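Local coordinates for protein tRNA-5-methyluridine(54) 2-sulfurtransferase (Pyrococcus horikoshii, PDB 5MKO) that catalyses the ATP-dependent 2-thiolation of 5-methyluridine at position 54 in the T loop of tRNAs, a modification that stabilises tRNA in thermophiles, at residues 52-57 with 149-154; 76-81 with 105-110; 156-161 with 195-200. All blocks are in the same frame, centred on the assembly; numbering follows the deposited sequence.

Contact 1: 52-57 with 149-154; sequences RILVAV and NGFDAI. With AMP (adenosine monophosphate), chain C.
Arg52 lays its guanidinium flat on the Phe151 ring, with CZ 4.1 Å from the ring centroid and 13° off the normal, a cation-pi stack. Leu54 CB covers the opposite face in a CH-pi contact, so the ring is sandwiched between alternate residues of one strand. At the guanidinium edge, NH1 donates to Asn149 O at 2.9 Å, almost within the guanidinium plane, and this bond helps fix the rotation of the group; NH2 forms a salt bridge to Glu78. The bend at chi3 (80°) folds the arginine chain back over the ring.

Bonds along the backbone, one of them to a carboxylate, position these groups. Arg52 N gives a nearly straight bond to the anti lone pair of Asp152 OD2 (3.0 Å), and Asp152 N returns one to Arg52 O. Leu54 N reaches Ala153 O at 2.8 Å within the parallel pairing of Ile53 with Ala153 and Leu54 with Ile154. Farther along, Ala56 O accepts from AMP O2' at 2.7 Å, one of the contacts that hold the ribose in this PP-loop domain.

Gly150, in a Schellman motif, closes helix 132-148, which packs on Leu54, Ala56 and Ile154; helix 61-72 packs on Val55, and strand 76-83 flanks strand 52-56 on its other edge.

Contact 2: 76-81 with 105-110; sequences NIECLH and GAPLHI. With AMP (adenosine monophosphate), chain C.
Cys79 and Leu108 are paired in parallel where strands 76-83 and 108-112 meet, the two strands of a beta-alpha-beta unit crossing over through helix 90-104 in the nucleotide-binding sheet of the PP-loop domain. The axes of the short segments cross at 24°.

The backbone bonds form a regular parallel ladder. Cys79 N donates to Pro107 O at 2.8 Å, His109 N to Cys79 O, and His81 N to His109 O at 2.9 Å. Pro107 has no N-H to give, yet its carbonyl lets the pairing begin one residue ahead of strand 108-112.

Apolar contacts gather on the face that carries Cys79 and His81. Ala106 CB meets Ile77 CD1 at 3.7 Å and also touches Cys79 SG, while Leu108 CD1 slots between Cys79 CB and His81 CB (3.9 Å to the latter). Helix 90-104 covers part of this face, touching Cys79, His81 and Ile110, and helix 61-72 packs on Ile77 and Cys79. His81 ND1 is bonded to Val57 O, and its ring lies near the adenine of AMP.

The other face is more polar. The Glu78 side chain crosses Pro107 at about a right angle, Glu78 CG 3.7 Å from Pro107 CG, and OE2 comes to the edge of the His109 imidazole, 3.2 Å from CE1, at an angle too poor for a bond to NE2; the other oxygen is engaged by Arg52. Phe145 meets the His109 ring edge-to-face.

The same imidazole turns back to its partner strand. With CG set beside its own backbone N (chi1 -52°), His109 places ND1 3.1 Å from Cys79 O; that oxygen lies in the ring plane, but the donor stands above the carbonyl plane, on the face opposite the one approached by His109 N.

Contact 3: 156-161 with 195-200; sequences TGHNLD and KVKPLY. With AMP (adenosine monophosphate), chain C.
Thr156, Leu199 and His158 bury the most surface here, where the turn leaving strand 153-155 meets the chain leaving strand 194-196.

Just past strand 153-155, Thr156 N extends the pairing with strand 194-196, donating to Val196 O at 3.1 Å, nearly in line with the carbonyl. With OG1 set between the backbone N and the carbonyl carbon (chi1 58°), the hydroxyl faces His158 ND1, 2.8 Å away, in a hydrogen bond.

That bond helps orient the His158 imidazole, whose face meets Lys197. Lys197 CE lies over one ring face, 3.8 Å from the centroid, in a CH-pi contact, the extended aliphatic chain running obliquely across the histidine; NZ continues to a long, weak ion pair with Glu163. CE1 of the imidazole comes 3.4 Å from AMP C5'. With an alanine here in place of His158, Thr156 OG1 would probably lose this partner, Lys197 CE its cover, and a gap would be likely to open beside the ribose.

Leu199 meets the turn through backbone and side chain alike: CB packs on His158 O, CD1 on Gly157 O, and its carbonyl takes a CA-H...O contact from Asn159 CA (3.2 Å). A bridging water accepts from Leu199 N and donates to both Thr156 O and His158 O at 2.7 Å, satisfying three backbone groups at once. Gly157, an ATP-binding residue, donates its N to AMP O2' at 3.1 Å and more weakly to O3'.

Asn159 N-caps helix 160-172, two residues after the AMP-binding Gly157. Leu199 and Pro198 rest on helix 26-43, Leu160 and Tyr200 pack on helix 248-259, and Val196 continues the sheet next to strand 153-155.

All three contacts are mainly buried and reach one sheet, showing how a nucleotide-binding fold varies its chemistry from strand to strand. Contacts 1 and 2 share the junction of strands 52-56 and 76-83, where Val55 N meets Glu78 O at 2.8 Å; contact 2 is nested within the chain loop that contact 1 closes. Contact 3 touches contact 1 through strand 153-155 but stays about 8 Å from contact 2 at the nearest atoms. Extended strand pairing dominates contact 2, contact 1 adds an arginine-aromatic stack at its more exposed end, and contact 3, mostly loop and turn, adds a bridging water and a lysine-histidine CH-pi contact to a single backbone bond. AMP touches all three.

Contact 1: 52-57 with 149-154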
loop_
_atom_site.group_PDB
_atom_site.type_symbol
_atom_site.label_atom_id
_atom_site.label_comp_id
_atom_site.label_asym_id
_atom_site.label_seq_id
_atom_site.Cartn_x
_atom_site.Cartn_y
_atom_site.Cartn_z
ATOM N N ARG A 52 8.428 -2.483 -35.271
ATOM C CA ARG A 52 8.483 -3.944 -35.242
ATOM C C ARG A 52 8.470 -4.337 -33.760
ATOM O O ARG A 52 9.448 -4.097 -33.042
ATOM C CB ARG A 52 9.745 -4.466 -35.938
ATOM C CG ARG A 52 9.581 -4.651 -37.438
ATOM C CD ARG A 52 10.836 -5.217 -38.065
ATOM N NE ARG A 52 10.945 -6.667 -37.893
ATOM C CZ ARG A 52 12.016 -7.289 -37.409
ATOM N NH1 ARG A 52 13.075 -6.592 -37.014
ATOM N NH2 ARG A 52 12.044 -8.612 -37.329
ATOM N N ILE A 53 7.330 -4.873 -33.298
ATOM C CA ILE A 53 7.092 -5.249 -31.901
ATOM C C ILE A 53 7.375 -6.731 -31.630
ATOM O O ILE A 53 6.942 -7.596 -32.393
ATOM C CB ILE A 53 5.652 -4.825 -31.458
ATOM C CG1 ILE A 53 5.384 -3.327 -31.789
ATOM C CG2 ILE A 53 5.402 -5.113 -29.963
ATOM C CD1 ILE A 53 3.943 -2.955 -32.059
ATOM N N LEU A 54 8.109 -7.016 -30.541
ATOM C CA LEU A 54 8.399 -8.380 -30.111
ATOM C C LEU A 54 7.590 -8.681 -28.849
ATOM O O LEU A 54 7.820 -8.068 -27.807
ATOM C CB LEU A 54 9.905 -8.619 -29.882
ATOM C CG LEU A 54 10.302 -10.033 -29.416
ATOM C CD1 LEU A 54 10.295 -11.033 -30.566
ATOM C CD2 LEU A 54 11.655 -10.022 -28.751
ATOM N N VAL A 55 6.627 -9.607 -28.954
ATOM C CA VAL A 55 5.809 -9.996 -27.813
ATOM C C VAL A 55 6.430 -11.225 -27.146
ATOM O O VAL A 55 6.547 -12.282 -27.763
ATOM C CB VAL A 55 4.284 -10.149 -28.109
ATOM C CG1 VAL A 55 3.491 -10.358 -26.809
ATOM C CG2 VAL A 55 3.744 -8.938 -28.874
ATOM N N ALA A 56 6.864 -11.056 -25.890
ATOM C CA ALA A 56 7.457 -12.119 -25.097
ATOM C C ALA A 56 6.284 -12.972 -24.598
ATOM O O ALA A 56 5.510 -12.520 -23.751
ATOM C CB ALA A 56 8.230 -11.515 -23.940
ATOM N N VAL A 57 6.087 -14.151 -25.210
ATOM C CA VAL A 57 4.970 -15.044 -24.897
ATOM C C VAL A 57 5.426 -16.197 -23.994
ATOM O O VAL A 57 6.321 -16.959 -24.348
ATOM C CB VAL A 57 4.172 -15.514 -26.152
ATOM C CG1 VAL A 57 3.541 -14.330 -26.880
ATOM C CG2 VAL A 57 5.035 -16.331 -27.106
ATOM N N ASN A 149 17.931 -8.887 -33.466
ATOM C CA ASN A 149 16.994 -8.976 -34.585
ATOM C C ASN A 149 16.368 -7.645 -34.995
ATOM O O ASN A 149 15.426 -7.643 -35.791
ATOM C CB ASN A 149 15.923 -10.015 -34.282
ATOM C CG ASN A 149 16.486 -11.403 -34.286
ATOM O OD1 ASN A 149 16.741 -11.979 -35.348
ATOM N ND2 ASN A 149 16.771 -11.937 -33.111
ATOM N N GLY A 150 16.900 -6.541 -34.471
ATOM C CA GLY A 150 16.465 -5.181 -34.783
ATOM C C GLY A 150 15.011 -4.829 -34.513
ATOM O O GLY A 150 14.395 -4.096 -35.297
ATOM N N PHE A 151 14.454 -5.339 -33.406
ATOM C CA PHE A 151 13.080 -5.041 -32.999
ATOM C C PHE A 151 13.048 -3.693 -32.300
ATOM O O PHE A 151 13.930 -3.385 -31.494
ATOM C CB PHE A 151 12.517 -6.137 -32.077
ATOM C CG PHE A 151 11.972 -7.329 -32.818
ATOM C CD1 PHE A 151 10.660 -7.345 -33.272
ATOM C CD2 PHE A 151 12.776 -8.431 -33.080
ATOM C CE1 PHE A 151 10.155 -8.450 -33.961
ATOM C CE2 PHE A 151 12.273 -9.534 -33.777
ATOM C CZ PHE A 151 10.965 -9.539 -34.206
ATOM N N ASP A 152 12.027 -2.895 -32.611
ATOM C CA ASP A 152 11.867 -1.550 -32.072
ATOM C C ASP A 152 11.353 -1.499 -30.638
ATOM O O ASP A 152 11.658 -0.545 -29.916
ATOM C CB ASP A 152 10.983 -0.723 -33.006
ATOM C CG ASP A 152 11.626 -0.491 -34.359
ATOM O OD1 ASP A 152 12.667 0.210 -34.411
ATOM O OD2 ASP A 152 11.103 -1.026 -35.365
ATOM N N ALA A 153 10.583 -2.517 -30.220
ATOM C CA ALA A 153 9.997 -2.593 -28.884
ATOM C C ALA A 153 9.716 -4.025 -28.436
ATOM O O ALA A 153 9.517 -4.907 -29.275
ATOM C CB ALA A 153 8.706 -1.789 -28.853
ATOM N N ILE A 154 9.676 -4.240 -27.103
ATOM C CA ILE A 154 9.312 -5.508 -26.459
ATOM C C ILE A 154 8.023 -5.229 -25.699
ATOM O O ILE A 154 7.949 -4.237 -24.981
ATOM C CB ILE A 154 10.384 -6.122 -25.496
ATOM C CG1 ILE A 154 11.799 -6.144 -26.100
ATOM C CG2 ILE A 154 9.953 -7.524 -25.049
ATOM C CD1 ILE A 154 12.934 -6.487 -25.114
HETATM P P AMP C . 6.574 -13.101 -15.148
HETATM O O1P AMP C . 6.558 -14.649 -15.190
HETATM O O2P AMP C . 5.235 -12.574 -14.545
HETATM O O3P AMP C . 7.801 -12.515 -14.515
HETATM O "O5'" AMP C . 6.556 -12.634 -16.652
HETATM C "C5'" AMP C . 6.356 -11.278 -17.095
HETATM C "C4'" AMP C . 6.187 -11.296 -18.589
HETATM O "O4'" AMP C . 7.347 -11.903 -19.198
HETATM C "C3'" AMP C . 5.014 -12.122 -19.086
HETATM O "O3'" AMP C . 3.805 -11.378 -19.008
HETATM C "C2'" AMP C . 5.447 -12.468 -20.508
HETATM O "O2'" AMP C . 5.209 -11.367 -21.378
HETATM C "C1'" AMP C . 6.961 -12.658 -20.335
HETATM N N9 AMP C . 7.412 -14.041 -20.161
HETATM C C8 AMP C . 7.393 -14.777 -19.006
HETATM N N7 AMP C . 7.866 -15.994 -19.136
HETATM C C5 AMP C . 8.229 -16.064 -20.472
HETATM C C6 AMP C . 8.788 -17.095 -21.252
HETATM N N6 AMP C . 9.031 -18.326 -20.793
HETATM N N1 AMP C . 9.054 -16.829 -22.553
HETATM C C2 AMP C . 8.760 -15.616 -23.035
HETATM N N3 AMP C . 8.205 -14.579 -22.405
HETATM C C4 AMP C . 7.962 -14.864 -21.115
#

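Contact 2: 76-81 with 105-110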
loop_
_atom_site.group_PDB
_atom_site.type_symbol
_atom_site.label_atom_id
_atom_site.label_comp_id
_atom_site.label_asym_id
_atom_site.label_seq_id
_atom_site.Cartn_x
_atom_site.Cartn_y
_atom_site.Cartn_z
ATOM N N ASN A 76 2.575 -4.483 -36.121
ATOM C CA ASN A 76 3.598 -5.342 -36.724
ATOM C C ASN A 76 4.272 -6.143 -35.593
ATOM O O ASN A 76 5.268 -5.697 -35.012
ATOM C CB ASN A 76 4.614 -4.500 -37.524
ATOM C CG ASN A 76 5.568 -5.269 -38.415
ATOM O OD1 ASN A 76 5.643 -6.508 -38.404
ATOM N ND2 ASN A 76 6.337 -4.534 -39.206
ATOM N N ILE A 77 3.702 -7.319 -35.269
ATOM C CA ILE A 77 4.204 -8.135 -34.175
ATOM C C ILE A 77 4.814 -9.461 -34.614
ATOM O O ILE A 77 4.472 -10.027 -35.651
ATOM C CB ILE A 77 3.151 -8.353 -33.042
ATOM C CG1 ILE A 77 1.982 -9.265 -33.483
ATOM C CG2 ILE A 77 2.645 -7.021 -32.448
ATOM C CD1 ILE A 77 1.488 -10.186 -32.392
ATOM N N GLU A 78 5.740 -9.934 -33.780
ATOM C CA GLU A 78 6.432 -11.214 -33.832
ATOM C C GLU A 78 6.546 -11.649 -32.377
ATOM O O GLU A 78 6.493 -10.802 -31.488
ATOM C CB GLU A 78 7.789 -11.103 -34.529
ATOM C CG GLU A 78 7.674 -11.218 -36.038
ATOM C CD GLU A 78 8.931 -10.918 -36.827
ATOM O OE1 GLU A 78 9.017 -9.810 -37.402
ATOM O OE2 GLU A 78 9.814 -11.803 -36.903
ATOM N N CYS A 79 6.594 -12.952 -32.119
ATOM C CA CYS A 79 6.579 -13.459 -30.756
ATOM C C CYS A 79 7.797 -14.280 -30.377
ATOM O O CYS A 79 8.350 -14.997 -31.211
ATOM C CB CYS A 79 5.294 -14.235 -30.500
ATOM S SG CYS A 79 3.785 -13.337 -30.944
ATOM N N LEU A 80 8.199 -14.183 -29.106
ATOM C CA LEU A 80 9.305 -14.957 -28.565
ATOM C C LEU A 80 8.877 -15.779 -27.367
ATOM O O LEU A 80 8.305 -15.243 -26.428
ATOM C CB LEU A 80 10.548 -14.094 -28.232
ATOM C CG LEU A 80 11.708 -14.811 -27.487
ATOM C CD1 LEU A 80 12.426 -15.806 -28.365
ATOM C CD2 LEU A 80 12.692 -13.829 -26.915
ATOM N N HIS A 81 9.165 -17.078 -27.402
ATOM C CA HIS A 81 8.922 -17.960 -26.278
ATOM C C HIS A 81 10.260 -18.501 -25.815
ATOM O O HIS A 81 11.046 -18.990 -26.626
ATOM C CB HIS A 81 7.944 -19.101 -26.612
ATOM C CG HIS A 81 7.796 -20.075 -25.481
ATOM N ND1 HIS A 81 7.107 -19.742 -24.329
ATOM C CD2 HIS A 81 8.328 -21.312 -25.331
ATOM C CE1 HIS A 81 7.226 -20.787 -23.521
ATOM N NE2 HIS A 81 7.952 -21.757 -24.081
ATOM N N GLY A 105 -2.018 -15.772 -35.392
ATOM C CA GLY A 105 -1.489 -15.654 -36.742
ATOM C C GLY A 105 -0.260 -14.774 -36.763
ATOM O O GLY A 105 -0.089 -13.956 -37.670
ATOM N N ALA A 106 0.596 -14.930 -35.746
ATOM C CA ALA A 106 1.826 -14.165 -35.613
ATOM C C ALA A 106 3.044 -15.091 -35.616
ATOM O O ALA A 106 2.961 -16.201 -35.073
ATOM C CB ALA A 106 1.792 -13.353 -34.331
ATOM N N PRO A 107 4.179 -14.658 -36.227
ATOM C CA PRO A 107 5.383 -15.511 -36.236
ATOM C C PRO A 107 5.909 -15.775 -34.824
ATOM O O PRO A 107 5.958 -14.857 -34.006
ATOM C CB PRO A 107 6.392 -14.695 -37.057
ATOM C CG PRO A 107 5.570 -13.699 -37.813
ATOM C CD PRO A 107 4.433 -13.374 -36.912
ATOM N N LEU A 108 6.259 -17.033 -34.522
ATOM C CA LEU A 108 6.779 -17.389 -33.206
ATOM C C LEU A 108 8.207 -17.915 -33.289
ATOM O O LEU A 108 8.498 -18.812 -34.077
ATOM C CB LEU A 108 5.850 -18.375 -32.461
ATOM C CG LEU A 108 6.390 -19.034 -31.177
ATOM C CD1 LEU A 108 6.482 -18.044 -30.026
ATOM C CD2 LEU A 108 5.547 -20.213 -30.784
ATOM N N HIS A 109 9.087 -17.338 -32.462
ATOM C CA HIS A 109 10.488 -17.712 -32.329
ATOM C C HIS A 109 10.657 -18.363 -30.966
ATOM O O HIS A 109 10.143 -17.855 -29.979
ATOM C CB HIS A 109 11.419 -16.498 -32.471
ATOM C CG HIS A 109 11.182 -15.679 -33.702
ATOM N ND1 HIS A 109 10.078 -14.857 -33.782
ATOM C CD2 HIS A 109 11.903 -15.551 -34.839
ATOM C CE1 HIS A 109 10.146 -14.264 -34.963
ATOM N NE2 HIS A 109 11.241 -14.620 -35.622
ATOM N N ILE A 110 11.334 -19.504 -30.920
ATOM C CA ILE A 110 11.536 -20.271 -29.699
ATOM C C ILE A 110 13.017 -20.379 -29.369
ATOM O O ILE A 110 13.811 -20.749 -30.230
ATOM C CB ILE A 110 10.834 -21.663 -29.784
ATOM C CG1 ILE A 110 9.298 -21.510 -29.939
ATOM C CG2 ILE A 110 11.196 -22.554 -28.578
ATOM C CD1 ILE A 110 8.578 -22.722 -30.479
HETATM P P AMP C . 6.574 -13.101 -15.148
HETATM O O1P AMP C . 6.558 -14.649 -15.190
HETATM O O2P AMP C . 5.235 -12.574 -14.545
HETATM O O3P AMP C . 7.801 -12.515 -14.515
HETATM O "O5'" AMP C . 6.556 -12.634 -16.652
HETATM C "C5'" AMP C . 6.356 -11.278 -17.095
HETATM C "C4'" AMP C . 6.187 -11.296 -18.589
HETATM O "O4'" AMP C . 7.347 -11.903 -19.198
HETATM C "C3'" AMP C . 5.014 -12.122 -19.086
HETATM O "O3'" AMP C . 3.805 -11.378 -19.008
HETATM C "C2'" AMP C . 5.447 -12.468 -20.508
HETATM O "O2'" AMP C . 5.209 -11.367 -21.378
HETATM C "C1'" AMP C . 6.961 -12.658 -20.335
HETATM N N9 AMP C . 7.412 -14.041 -20.161
HETATM C C8 AMP C . 7.393 -14.777 -19.006
HETATM N N7 AMP C . 7.866 -15.994 -19.136
HETATM C C5 AMP C . 8.229 -16.064 -20.472
HETATM C C6 AMP C . 8.788 -17.095 -21.252
HETATM N N6 AMP C . 9.031 -18.326 -20.793
HETATM N N1 AMP C . 9.054 -16.829 -22.553
HETATM C C2 AMP C . 8.760 -15.616 -23.035
HETATM N N3 AMP C . 8.205 -14.579 -22.405
HETATM C C4 AMP C . 7.962 -14.864 -21.115
#

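Contact 3: 156-161 with 195-200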
loop_
_atom_site.group_PDB
_atom_site.type_symbol
_atom_site.label_atom_id
_atom_site.label_comp_id
_atom_site.label_asym_id
_atom_site.label_seq_id
_atom_site.Cartn_x
_atom_site.Cartn_y
_atom_site.Cartn_z
ATOM N N THR A 156 5.235 -6.929 -22.980
ATOM C CA THR A 156 4.997 -7.983 -22.000
ATOM C C THR A 156 3.519 -8.014 -21.612
ATOM O O THR A 156 2.778 -7.089 -21.948
ATOM C CB THR A 156 5.970 -7.894 -20.814
ATOM O OG1 THR A 156 5.866 -6.615 -20.181
ATOM C CG2 THR A 156 7.408 -8.205 -21.204
ATOM N N GLY A 157 3.113 -9.088 -20.937
ATOM C CA GLY A 157 1.730 -9.319 -20.527
ATOM C C GLY A 157 1.260 -8.702 -19.223
ATOM O O GLY A 157 0.107 -8.923 -18.845
ATOM N N HIS A 158 2.113 -7.908 -18.535
ATOM C CA HIS A 158 1.775 -7.262 -17.252
ATOM C C HIS A 158 0.474 -6.448 -17.279
ATOM O O HIS A 158 0.354 -5.476 -18.031
ATOM C CB HIS A 158 2.910 -6.384 -16.742
ATOM C CG HIS A 158 4.201 -7.099 -16.541
ATOM N ND1 HIS A 158 5.074 -7.307 -17.587
ATOM C CD2 HIS A 158 4.763 -7.559 -15.403
ATOM C CE1 HIS A 158 6.132 -7.894 -17.056
ATOM N NE2 HIS A 158 5.988 -8.072 -15.746
ATOM N N ASN A 159 -0.499 -6.886 -16.461
ATOM C CA ASN A 159 -1.814 -6.271 -16.326
ATOM C C ASN A 159 -1.863 -5.307 -15.119
ATOM O O ASN A 159 -0.850 -5.137 -14.420
ATOM C CB ASN A 159 -2.922 -7.350 -16.267
ATOM C CG ASN A 159 -2.792 -8.376 -15.158
ATOM O OD1 ASN A 159 -2.447 -8.070 -14.014
ATOM N ND2 ASN A 159 -3.136 -9.619 -15.454
ATOM N N LEU A 160 -3.037 -4.675 -14.885
ATOM C CA LEU A 160 -3.260 -3.731 -13.781
ATOM C C LEU A 160 -2.972 -4.349 -12.415
ATOM O O LEU A 160 -2.323 -3.705 -11.590
ATOM C CB LEU A 160 -4.690 -3.143 -13.855
ATOM C CG LEU A 160 -5.134 -2.159 -12.780
ATOM C CD1 LEU A 160 -4.434 -0.817 -12.920
ATOM C CD2 LEU A 160 -6.611 -1.969 -12.846
ATOM N N ASP A 161 -3.425 -5.601 -12.199
ATOM C CA ASP A 161 -3.228 -6.370 -10.971
ATOM C C ASP A 161 -1.748 -6.588 -10.681
ATOM O O ASP A 161 -1.339 -6.459 -9.524
ATOM C CB ASP A 161 -3.950 -7.717 -11.058
ATOM C CG ASP A 161 -5.463 -7.623 -11.118
ATOM O OD1 ASP A 161 -5.979 -6.636 -11.687
ATOM O OD2 ASP A 161 -6.133 -8.565 -10.642
ATOM N N LYS A 195 10.777 -1.414 -23.524
ATOM C CA LYS A 195 9.837 -2.393 -22.981
ATOM C C LYS A 195 8.529 -1.660 -22.701
ATOM O O LYS A 195 8.553 -0.567 -22.142
ATOM C CB LYS A 195 10.382 -3.056 -21.708
ATOM C CG LYS A 195 11.295 -4.248 -21.959
ATOM C CD LYS A 195 11.380 -5.164 -20.727
ATOM C CE LYS A 195 12.224 -6.417 -20.909
ATOM N NZ LYS A 195 13.695 -6.137 -20.987
ATOM N N VAL A 196 7.396 -2.227 -23.125
ATOM C CA VAL A 196 6.076 -1.615 -22.920
ATOM C C VAL A 196 5.064 -2.608 -22.330
ATOM O O VAL A 196 5.221 -3.826 -22.483
ATOM C CB VAL A 196 5.509 -0.888 -24.171
ATOM C CG1 VAL A 196 6.280 0.393 -24.471
ATOM C CG2 VAL A 196 5.451 -1.808 -25.390
ATOM N N LYS A 197 4.029 -2.067 -21.650
ATOM C CA LYS A 197 2.960 -2.846 -21.019
ATOM C C LYS A 197 1.579 -2.437 -21.580
ATOM O O LYS A 197 0.909 -1.591 -20.984
ATOM C CB LYS A 197 3.026 -2.740 -19.484
ATOM C CG LYS A 197 4.201 -3.498 -18.887
ATOM C CD LYS A 197 4.561 -3.027 -17.490
ATOM C CE LYS A 197 5.684 -3.861 -16.928
ATOM N NZ LYS A 197 6.059 -3.454 -15.563
ATOM N N PRO A 198 1.139 -3.003 -22.735
ATOM C CA PRO A 198 -0.173 -2.608 -23.299
ATOM C C PRO A 198 -1.388 -2.920 -22.421
ATOM O O PRO A 198 -2.406 -2.244 -22.536
ATOM C CB PRO A 198 -0.227 -3.348 -24.647
ATOM C CG PRO A 198 1.193 -3.743 -24.944
ATOM C CD PRO A 198 1.819 -3.987 -23.603
ATOM N N LEU A 199 -1.276 -3.919 -21.531
ATOM C CA LEU A 199 -2.357 -4.340 -20.621
ATOM C C LEU A 199 -2.332 -3.621 -19.249
ATOM O O LEU A 199 -3.025 -4.033 -18.315
ATOM C CB LEU A 199 -2.330 -5.878 -20.419
ATOM C CG LEU A 199 -2.451 -6.800 -21.643
ATOM C CD1 LEU A 199 -2.615 -8.240 -21.184
ATOM C CD2 LEU A 199 -3.617 -6.411 -22.552
ATOM N N TYR A 200 -1.564 -2.535 -19.153
ATOM C CA TYR A 200 -1.350 -1.735 -17.952
ATOM C C TYR A 200 -2.621 -1.309 -17.192
ATOM O O TYR A 200 -2.586 -1.234 -15.954
ATOM C CB TYR A 200 -0.504 -0.498 -18.293
ATOM C CG TYR A 200 0.169 0.128 -17.092
ATOM C CD1 TYR A 200 1.326 -0.424 -16.551
ATOM C CD2 TYR A 200 -0.333 1.291 -16.514
ATOM C CE1 TYR A 200 1.970 0.173 -15.472
ATOM C CE2 TYR A 200 0.304 1.897 -15.437
ATOM C CZ TYR A 200 1.445 1.323 -14.902
ATOM O OH TYR A 200 2.058 1.900 -13.813
HETATM P P AMP C . 6.574 -13.101 -15.148
HETATM O O1P AMP C . 6.558 -14.649 -15.190
HETATM O O2P AMP C . 5.235 -12.574 -14.545
HETATM O O3P AMP C . 7.801 -12.515 -14.515
HETATM O "O5'" AMP C . 6.556 -12.634 -16.652
HETATM C "C5'" AMP C . 6.356 -11.278 -17.095
HETATM C "C4'" AMP C . 6.187 -11.296 -18.589
HETATM O "O4'" AMP C . 7.347 -11.903 -19.198
HETATM C "C3'" AMP C . 5.014 -12.122 -19.086
HETATM O "O3'" AMP C . 3.805 -11.378 -19.008
HETATM C "C2'" AMP C . 5.447 -12.468 -20.508
HETATM O "O2'" AMP C . 5.209 -11.367 -21.378
HETATM C "C1'" AMP C . 6.961 -12.658 -20.335
HETATM N N9 AMP C . 7.412 -14.041 -20.161
HETATM C C8 AMP C . 7.393 -14.777 -19.006
HETATM N N7 AMP C . 7.866 -15.994 -19.136
HETATM C C5 AMP C . 8.229 -16.064 -20.472
HETATM C C6 AMP C . 8.788 -17.095 -21.252
HETATM N N6 AMP C . 9.031 -18.326 -20.793
HETATM N N1 AMP C . 9.054 -16.829 -22.553
HETATM C C2 AMP C . 8.760 -15.616 -23.035
HETATM N N3 AMP C . 8.205 -14.579 -22.405
HETATM C C4 AMP C . 7.962 -14.864 -21.115
HETATM O O HOH W 1 1.059 -5.502 -20.676
#